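Local coordinates for beta-mannosidase (Trichoderma harzianum, PDB 4CVU), which probably hydrolyses beta-mannosidic linkages, releasing mannose from beta-mannosides, as a fungal member of glycoside hydrolase family 2, at residues 489-494 / 538-543; 568-573 / 585-590; 593-598 / 681-686. One frame throughout, in Å; residues are numbered along the deposited sequence.

Contact 1. Residues 489-494 / 538-543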
# COMPACT_ATOMS: atom_id res chain seq x y z
N GLU A 489 28.14 13.64 -20.30
CA GLU A 489 29.23 13.93 -19.34
C GLU A 489 30.64 13.34 -19.55
O GLU A 489 31.21 12.77 -18.64
CB GLU A 489 28.75 13.61 -17.92
CG GLU A 489 28.29 14.86 -17.17
CD GLU A 489 27.06 14.63 -16.31
OE1 GLU A 489 26.80 13.45 -15.95
OE2 GLU A 489 26.36 15.65 -15.98
N PHE A 490 31.20 13.50 -20.75
CA PHE A 490 32.48 12.99 -21.03
C PHE A 490 33.56 14.03 -20.72
O PHE A 490 34.24 13.89 -19.77
CB PHE A 490 32.55 12.58 -22.50
CG PHE A 490 31.96 11.25 -22.73
CD1 PHE A 490 30.61 11.08 -22.79
CD2 PHE A 490 32.77 10.15 -22.79
CE1 PHE A 490 30.08 9.82 -22.94
CE2 PHE A 490 32.26 8.89 -22.95
CZ PHE A 490 30.90 8.72 -23.03
N GLU A 491 33.65 15.08 -21.51
CA GLU A 491 34.75 16.03 -21.42
C GLU A 491 34.71 16.92 -20.17
O GLU A 491 35.73 17.50 -19.75
CB GLU A 491 34.75 16.91 -22.67
CG GLU A 491 35.33 16.23 -23.94
CD GLU A 491 35.34 17.15 -25.16
OE1 GLU A 491 35.71 18.33 -25.00
OE2 GLU A 491 34.98 16.72 -26.29
N ASN A 492 33.51 17.11 -19.63
CA ASN A 492 33.35 17.95 -18.44
C ASN A 492 33.46 17.18 -17.11
O ASN A 492 33.62 17.81 -16.05
CB ASN A 492 32.05 18.74 -18.51
CG ASN A 492 30.83 17.87 -18.33
OD1 ASN A 492 30.72 16.80 -18.89
ND2 ASN A 492 29.87 18.37 -17.54
N LEU A 493 33.37 15.85 -17.17
CA LEU A 493 33.34 15.02 -15.95
C LEU A 493 34.21 13.74 -16.03
O LEU A 493 35.24 13.63 -15.36
CB LEU A 493 31.89 14.65 -15.59
CG LEU A 493 31.66 13.89 -14.28
CD1 LEU A 493 32.11 14.73 -13.10
CD2 LEU A 493 30.21 13.50 -14.11
N MET A 494 33.81 12.77 -16.85
CA MET A 494 34.45 11.46 -16.81
C MET A 494 35.87 11.42 -17.35
O MET A 494 36.70 10.69 -16.82
CB MET A 494 33.60 10.42 -17.53
CG MET A 494 32.30 10.14 -16.83
SD MET A 494 32.46 9.99 -15.05
CE MET A 494 33.77 8.75 -15.00
N SER A 538 27.70 15.90 -24.37
CA SER A 538 26.64 16.82 -23.93
C SER A 538 27.14 18.15 -23.43
O SER A 538 26.37 19.10 -23.42
CB SER A 538 25.85 16.19 -22.80
OG SER A 538 26.70 15.99 -21.68
N ALA A 539 28.38 18.21 -22.97
CA ALA A 539 28.97 19.44 -22.47
C ALA A 539 30.44 19.50 -22.78
O ALA A 539 31.20 18.61 -22.37
CB ALA A 539 28.76 19.56 -20.95
N ASN A 540 30.85 20.54 -23.48
CA ASN A 540 32.24 20.73 -23.83
C ASN A 540 32.54 22.19 -24.21
O ASN A 540 31.66 23.02 -24.30
CB ASN A 540 32.69 19.72 -24.95
CG ASN A 540 31.89 19.87 -26.22
OD1 ASN A 540 32.06 20.84 -26.94
ND2 ASN A 540 30.97 18.90 -26.48
N ASN A 541 33.82 22.48 -24.41
CA ASN A 541 34.26 23.84 -24.73
C ASN A 541 34.27 24.20 -26.21
O ASN A 541 34.83 25.23 -26.62
CB ASN A 541 35.66 24.07 -24.13
CG ASN A 541 35.62 24.14 -22.62
OD1 ASN A 541 34.72 24.73 -22.05
ND2 ASN A 541 36.57 23.52 -21.98
N GLY A 542 33.60 23.37 -27.02
CA GLY A 542 33.47 23.62 -28.44
C GLY A 542 34.60 23.03 -29.25
O GLY A 542 35.52 22.39 -28.70
N TRP A 543 34.52 23.27 -30.57
CA TRP A 543 35.51 22.77 -31.52
C TRP A 543 36.40 23.88 -32.09
O TRP A 543 35.98 25.03 -32.24
CB TRP A 543 34.83 22.03 -32.67
CG TRP A 543 33.70 22.72 -33.36
CD1 TRP A 543 32.37 22.62 -33.03
CD2 TRP A 543 33.75 23.58 -34.52
NE1 TRP A 543 31.62 23.36 -33.89
CE2 TRP A 543 32.43 23.95 -34.82
CE3 TRP A 543 34.78 24.06 -35.33
CZ2 TRP A 543 32.13 24.79 -35.90
CZ3 TRP A 543 34.48 24.88 -36.40
CH2 TRP A 543 33.17 25.25 -36.67
O HOH W 1 30.12 15.96 -21.69
O HOH W 2 36.19 20.95 -26.43
O HOH W 3 35.92 20.56 -23.03

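Contact 2. Residues 568-573 / 585-590. With CD (cadmium ion), chain B.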
# COMPACT_ATOMS: atom_id res chain seq x y z
N GLY A 568 31.24 26.97 -24.02
CA GLY A 568 30.44 25.83 -23.62
C GLY A 568 29.17 26.11 -22.88
O GLY A 568 28.89 27.22 -22.48
N ASP A 569 28.40 25.05 -22.69
CA ASP A 569 27.26 25.08 -21.82
C ASP A 569 27.67 24.84 -20.36
O ASP A 569 28.81 24.45 -20.09
CB ASP A 569 26.19 24.06 -22.28
CG ASP A 569 26.69 22.64 -22.38
OD1 ASP A 569 27.93 22.41 -22.29
OD2 ASP A 569 25.81 21.70 -22.55
N THR A 570 26.75 25.10 -19.43
CA THR A 570 27.02 24.99 -17.99
C THR A 570 26.10 23.97 -17.28
O THR A 570 24.98 23.76 -17.70
CB THR A 570 26.85 26.33 -17.28
OG1 THR A 570 25.55 26.86 -17.54
CG2 THR A 570 27.92 27.34 -17.75
N ASP A 571 26.63 23.36 -16.21
CA ASP A 571 25.84 22.65 -15.17
C ASP A 571 25.79 23.43 -13.84
O ASP A 571 26.60 24.32 -13.57
CB ASP A 571 26.50 21.32 -14.85
CG ASP A 571 27.85 21.51 -14.22
OD1 ASP A 571 28.74 22.04 -14.88
OD2 ASP A 571 28.05 21.11 -13.06
N PHE A 572 24.85 23.10 -12.98
CA PHE A 572 24.92 23.67 -11.65
C PHE A 572 24.25 22.78 -10.68
O PHE A 572 23.02 22.64 -10.66
CB PHE A 572 24.36 25.12 -11.56
CG PHE A 572 24.87 25.87 -10.37
CD1 PHE A 572 26.23 26.06 -10.19
CD2 PHE A 572 24.01 26.30 -9.39
CE1 PHE A 572 26.72 26.71 -9.08
CE2 PHE A 572 24.49 26.96 -8.26
CZ PHE A 572 25.85 27.18 -8.11
N TYR A 573 25.08 22.14 -9.86
CA TYR A 573 24.56 21.28 -8.83
C TYR A 573 25.27 21.58 -7.53
O TYR A 573 25.75 20.67 -6.85
CB TYR A 573 24.76 19.83 -9.23
CG TYR A 573 23.97 19.38 -10.42
CD1 TYR A 573 22.61 19.11 -10.32
CD2 TYR A 573 24.60 19.15 -11.64
CE1 TYR A 573 21.89 18.64 -11.41
CE2 TYR A 573 23.90 18.70 -12.73
CZ TYR A 573 22.54 18.44 -12.61
OH TYR A 573 21.88 17.98 -13.72
N ALA A 585 27.25 32.79 -7.16
CA ALA A 585 27.65 31.40 -7.20
C ALA A 585 27.22 30.65 -8.48
O ALA A 585 27.73 29.55 -8.73
CB ALA A 585 27.15 30.66 -5.97
N TYR A 586 26.33 31.24 -9.29
CA TYR A 586 25.88 30.62 -10.54
C TYR A 586 26.91 30.72 -11.70
O TYR A 586 27.66 31.68 -11.79
CB TYR A 586 24.53 31.19 -10.99
CG TYR A 586 23.40 31.13 -9.96
CD1 TYR A 586 23.45 30.30 -8.85
CD2 TYR A 586 22.28 31.92 -10.13
CE1 TYR A 586 22.40 30.28 -7.93
CE2 TYR A 586 21.24 31.93 -9.22
CZ TYR A 586 21.29 31.12 -8.12
OH TYR A 586 20.23 31.13 -7.28
N PRO A 587 26.94 29.71 -12.58
CA PRO A 587 27.96 29.71 -13.65
C PRO A 587 27.63 30.71 -14.75
O PRO A 587 26.46 30.83 -15.13
CB PRO A 587 27.90 28.28 -14.18
CG PRO A 587 26.52 27.82 -13.88
CD PRO A 587 26.14 28.47 -12.57
N VAL A 588 28.63 31.45 -15.23
CA VAL A 588 28.49 32.35 -16.39
C VAL A 588 28.83 31.60 -17.70
O VAL A 588 29.99 31.42 -18.00
CB VAL A 588 29.36 33.63 -16.23
CG1 VAL A 588 29.28 34.50 -17.46
CG2 VAL A 588 28.87 34.46 -15.02
N GLY A 589 27.81 31.15 -18.44
CA GLY A 589 28.02 30.41 -19.69
C GLY A 589 27.14 30.82 -20.86
O GLY A 589 26.39 31.79 -20.77
N ARG A 590 27.22 30.08 -21.95
CA ARG A 590 26.48 30.39 -23.17
C ARG A 590 25.07 29.71 -23.20
O ARG A 590 24.20 30.05 -24.02
CB ARG A 590 27.27 29.87 -24.38
CG ARG A 590 28.72 30.32 -24.51
CD ARG A 590 28.89 31.78 -24.91
NE ARG A 590 30.31 32.04 -25.15
CZ ARG A 590 30.89 33.23 -25.26
NH1 ARG A 590 30.18 34.36 -25.15
NH2 ARG A 590 32.20 33.29 -25.47
CD CD B . 30.53 22.99 -14.05
O HOH W 4 32.57 24.28 -13.14
O HOH W 5 29.95 24.93 -15.96

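Contact 3. Residues 593-598 / 681-686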
# COMPACT_ATOMS: atom_id res chain seq x y z
N ASN A 593 22.43 23.68 -19.73
CA ASN A 593 21.78 22.45 -20.18
C ASN A 593 21.33 21.52 -19.07
O ASN A 593 20.58 20.55 -19.33
CB ASN A 593 22.69 21.71 -21.18
CG ASN A 593 23.78 20.90 -20.52
OD1 ASN A 593 24.39 21.34 -19.57
ND2 ASN A 593 24.05 19.71 -21.06
N GLU A 594 21.81 21.81 -17.85
CA GLU A 594 21.56 21.03 -16.62
C GLU A 594 21.70 21.87 -15.37
O GLU A 594 22.74 22.52 -15.14
CB GLU A 594 22.59 19.91 -16.43
CG GLU A 594 22.53 18.77 -17.39
CD GLU A 594 23.31 17.53 -16.94
OE1 GLU A 594 23.38 17.28 -15.72
OE2 GLU A 594 23.77 16.72 -17.81
N PHE A 595 20.69 21.81 -14.51
CA PHE A 595 20.78 22.40 -13.16
C PHE A 595 19.63 21.97 -12.29
O PHE A 595 18.50 21.77 -12.78
CB PHE A 595 20.86 23.93 -13.22
CG PHE A 595 19.72 24.58 -13.96
CD1 PHE A 595 19.75 24.69 -15.36
CD2 PHE A 595 18.64 25.12 -13.27
CE1 PHE A 595 18.70 25.30 -16.04
CE2 PHE A 595 17.58 25.72 -13.95
CZ PHE A 595 17.62 25.83 -15.33
N GLY A 596 19.90 21.77 -11.01
CA GLY A 596 18.82 21.37 -10.07
C GLY A 596 19.19 21.03 -8.64
O GLY A 596 20.35 21.20 -8.21
N PHE A 597 18.15 20.66 -7.89
CA PHE A 597 18.18 20.29 -6.47
C PHE A 597 17.01 19.29 -6.36
O PHE A 597 16.03 19.52 -7.05
CB PHE A 597 17.87 21.49 -5.63
CG PHE A 597 18.37 21.42 -4.22
CD1 PHE A 597 17.62 20.89 -3.22
CD2 PHE A 597 19.65 21.92 -3.90
CE1 PHE A 597 18.09 20.81 -1.93
CE2 PHE A 597 20.11 21.87 -2.64
CZ PHE A 597 19.36 21.33 -1.63
N ILE A 598 17.05 18.22 -5.54
CA ILE A 598 15.90 17.26 -5.43
C ILE A 598 14.74 17.70 -4.57
O ILE A 598 14.94 18.58 -3.69
CB ILE A 598 16.37 15.87 -4.98
CG1 ILE A 598 16.88 15.92 -3.53
CG2 ILE A 598 17.46 15.34 -5.91
CD1 ILE A 598 17.02 14.57 -2.85
N ASP A 681 11.79 27.86 -6.03
CA ASP A 681 12.36 29.19 -5.85
C ASP A 681 13.81 29.21 -6.34
O ASP A 681 14.26 30.21 -6.90
CB ASP A 681 12.22 29.63 -4.39
CG ASP A 681 10.84 30.26 -4.07
OD1 ASP A 681 10.12 30.64 -5.01
OD2 ASP A 681 10.47 30.38 -2.86
N MET A 682 14.56 28.16 -6.03
CA MET A 682 15.94 28.05 -6.55
C MET A 682 15.99 27.97 -8.09
O MET A 682 16.81 28.64 -8.69
CB MET A 682 16.72 26.91 -5.90
CG MET A 682 18.24 27.05 -6.11
SD MET A 682 19.18 25.60 -5.58
CE MET A 682 18.51 24.42 -6.73
N TYR A 683 15.10 27.20 -8.72
CA TYR A 683 15.12 27.11 -10.18
C TYR A 683 14.78 28.46 -10.80
O TYR A 683 15.46 28.92 -11.73
CB TYR A 683 14.17 26.01 -10.71
CG TYR A 683 14.68 24.59 -10.54
CD1 TYR A 683 15.18 24.16 -9.33
CD2 TYR A 683 14.55 23.66 -11.56
CE1 TYR A 683 15.61 22.86 -9.16
CE2 TYR A 683 14.96 22.35 -11.38
CZ TYR A 683 15.48 21.98 -10.17
OH TYR A 683 15.92 20.70 -9.95
N LYS A 684 13.76 29.13 -10.24
CA LYS A 684 13.38 30.50 -10.64
C LYS A 684 14.57 31.41 -10.57
O LYS A 684 14.86 32.17 -11.51
CB LYS A 684 12.29 31.01 -9.71
CG LYS A 684 11.83 32.41 -9.97
CD LYS A 684 11.12 32.98 -8.73
CE LYS A 684 10.65 34.37 -8.91
NZ LYS A 684 9.97 34.88 -7.67
N SER A 685 15.24 31.35 -9.44
CA SER A 685 16.44 32.15 -9.23
C SER A 685 17.53 31.90 -10.31
O SER A 685 18.25 32.85 -10.76
CB SER A 685 17.00 31.92 -7.84
OG SER A 685 18.12 32.77 -7.60
N GLU A 686 17.69 30.63 -10.72
CA GLU A 686 18.65 30.34 -11.75
C GLU A 686 18.12 30.72 -13.12
O GLU A 686 18.83 31.33 -13.89
CB GLU A 686 19.11 28.87 -11.72
CG GLU A 686 20.00 28.57 -10.53
CD GLU A 686 20.64 27.21 -10.58
OE1 GLU A 686 21.16 26.80 -11.61
OE2 GLU A 686 20.66 26.54 -9.55

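Contact 1. Residues 489-494 / 538-543
The direct polar link is E489 N to S538 OG, 3.1 Å and almost straight, with an N-H...O angle of 176°. S538 puts its hydroxyl between its own backbone N and carbonyl carbon (chi1 63°), which aims OG at that amide. E489 is the N-cap of helix 490-501, which follows strand 481-485; S538 lies in the loop after strand 534-535. The two strands are parallel neighbours in the sheet that fits the (beta/alpha)8 barrel of the family.

Water carries most of the remaining polar traffic. One molecule takes the N-H of F490, 2.8 Å from F490 N, as well as that of A539, and gives a proton to N492 OD1, so three groups from both segments close round it. Another joins N541 N to E491 OE1, 3.0 Å from that carboxylate oxygen.

In van der Waals contact, the methyl CB of A539 lies against the amide of N492, 3.7 Å from N492 CG. The extended E491 side chain crosses N540 at a slant and brings OE1 to 3.3 Å from N540 CB, the carboxylate and amide planes only 27° apart. N540 turns its own OD1 back to G542 N (3.0 Å), in the carbonyl plane and on a lone pair, which makes an Asx turn, while its ND2 is bonded to S535 OG.

E491 OE2 is hydrogen-bonded to Y513 OH and also lies close to the E556 carboxylate, a like-charge pairing that would probably favour a proton on one of the two. The amides opening the helix are thus met by a loop hydroxyl and a shared water, polar bridges more than an apolar interface.

Contact 2. Residues 568-573 / 585-590
F572 and T570 reach the 585-590 loop through their first torsions: the ring of F572 swings anti to its backbone N (chi1 -160°), whereas T570 sets OG1 between N and the carbonyl carbon (chi1 55°), leaving CG2 to meet the loop.

The F572 ring receives Y586 in an offset edge-to-face pair, the edge of the tyrosine toward the phenylalanine face, with centroids 5.5 Å apart and planes at 69°; the nearest atoms are F572 CE2 and Y586 CD1 at 3.5 Å. P587 packs obliquely against the same ring, with F572 CD1 3.4 Å from P587 CD. A585 O approaches F572 CE1 to 3.0 Å, a tight fit. With an alanine in place of F572, a gap would probably open among A585, Y586 and P587, and the edge of the Y586 ring would lose its aromatic partner.

Beside it, T570 CG2 rests 3.6 Å from G589 CA. A CB on that glycine would collide with the methyl, so the close approach depends on glycine. At the far end R590 N makes a weak bond to G568 O, 3.4 Å long.

D571 points away from the loop, and its OD1 binds a cadmium ion at 2.2 Å; two waters are further ligands.

The strand 570-572 pairs in parallel with strand 592-595, T570 bonding F591 and N593 through the backbone. Helix 664-692 closes over the aromatic side: E686 and Y690 touch F572, and S685 shares a hydrogen bond with Y586 OH, which also bonds S580 O.

Contact 3. Residues 593-598 / 681-686
Three flat groups meet obliquely where F595 meets Y683 and E686. The F595 and Y683 rings have centroids 5.9 Å apart and planes inclined at 52°, which is neither a stack nor an edge-to-face pair. The E686 carboxylate slides past F595 in the opposite direction, its plane 38° from that of the ring, and sets OE1 3.3 Å from F595 CB; the same oxygen is hydrogen-bonded to Y690 OH. Y690 also meets the F595 ring edge-to-face, so this one tyrosine holds both partners. F597 has an edge-to-face neighbour of its own in F678, farther back on the helix.

With CG of F595 between its backbone N and carbonyl carbon (chi1 56°), CB and the inner ring atoms CG and CD2 all lie beside E686 OE1.

Y683 sends its hydroxyl across to the extended backbone at G596 and F597. F597 N donates to Y683 OH at 3.0 Å, and W706 O is a second hydrogen-bond partner of that hydroxyl, so the buried phenol oxygen is gripped from two parts of the chain. G596 CA lies only 3.0 Å from Y683 OH; a CB on this residue would run into the oxygen, which fits the glycine found there.

M682 runs out extended, which carries SD to 5.0 Å from the centroid of the F597 ring, obliquely: a Met-aromatic contact.

Helix 664-692 thus packs against the end of strand 592-595 and the residues that follow it, while F595 touches S703 and Y705 and bonds W706 through the backbone. This helix is the last of several between strands 592-595 and 702-705, a connection consistent with an elaborated beta-alpha-beta unit of the (beta/alpha)8 barrel that forms the catalytic domain in family 2 glycoside hydrolases.

The three contacts follow one another along the chain, each closing before the next opens, and all lie in the part that fits the (beta/alpha)8 barrel of the family. Contacts 2 and 3 are neighbours, centres about 11 Å apart, and share the parallel strands 570-572 and 592-595; Y573 OH probably bonds E594 OE1 (2.6 Å) between them. Contact 1, with its centre about 13 Å from that of contact 2 and 20 Å from that of contact 3, joins through D569, which packs on A539 and N593. E489 OE2 and E594 OE2 lie 3.3 Å apart: segments following or ending barrel strands bring two carboxylates together, consistent with the paired acids of a retaining family 2 active site.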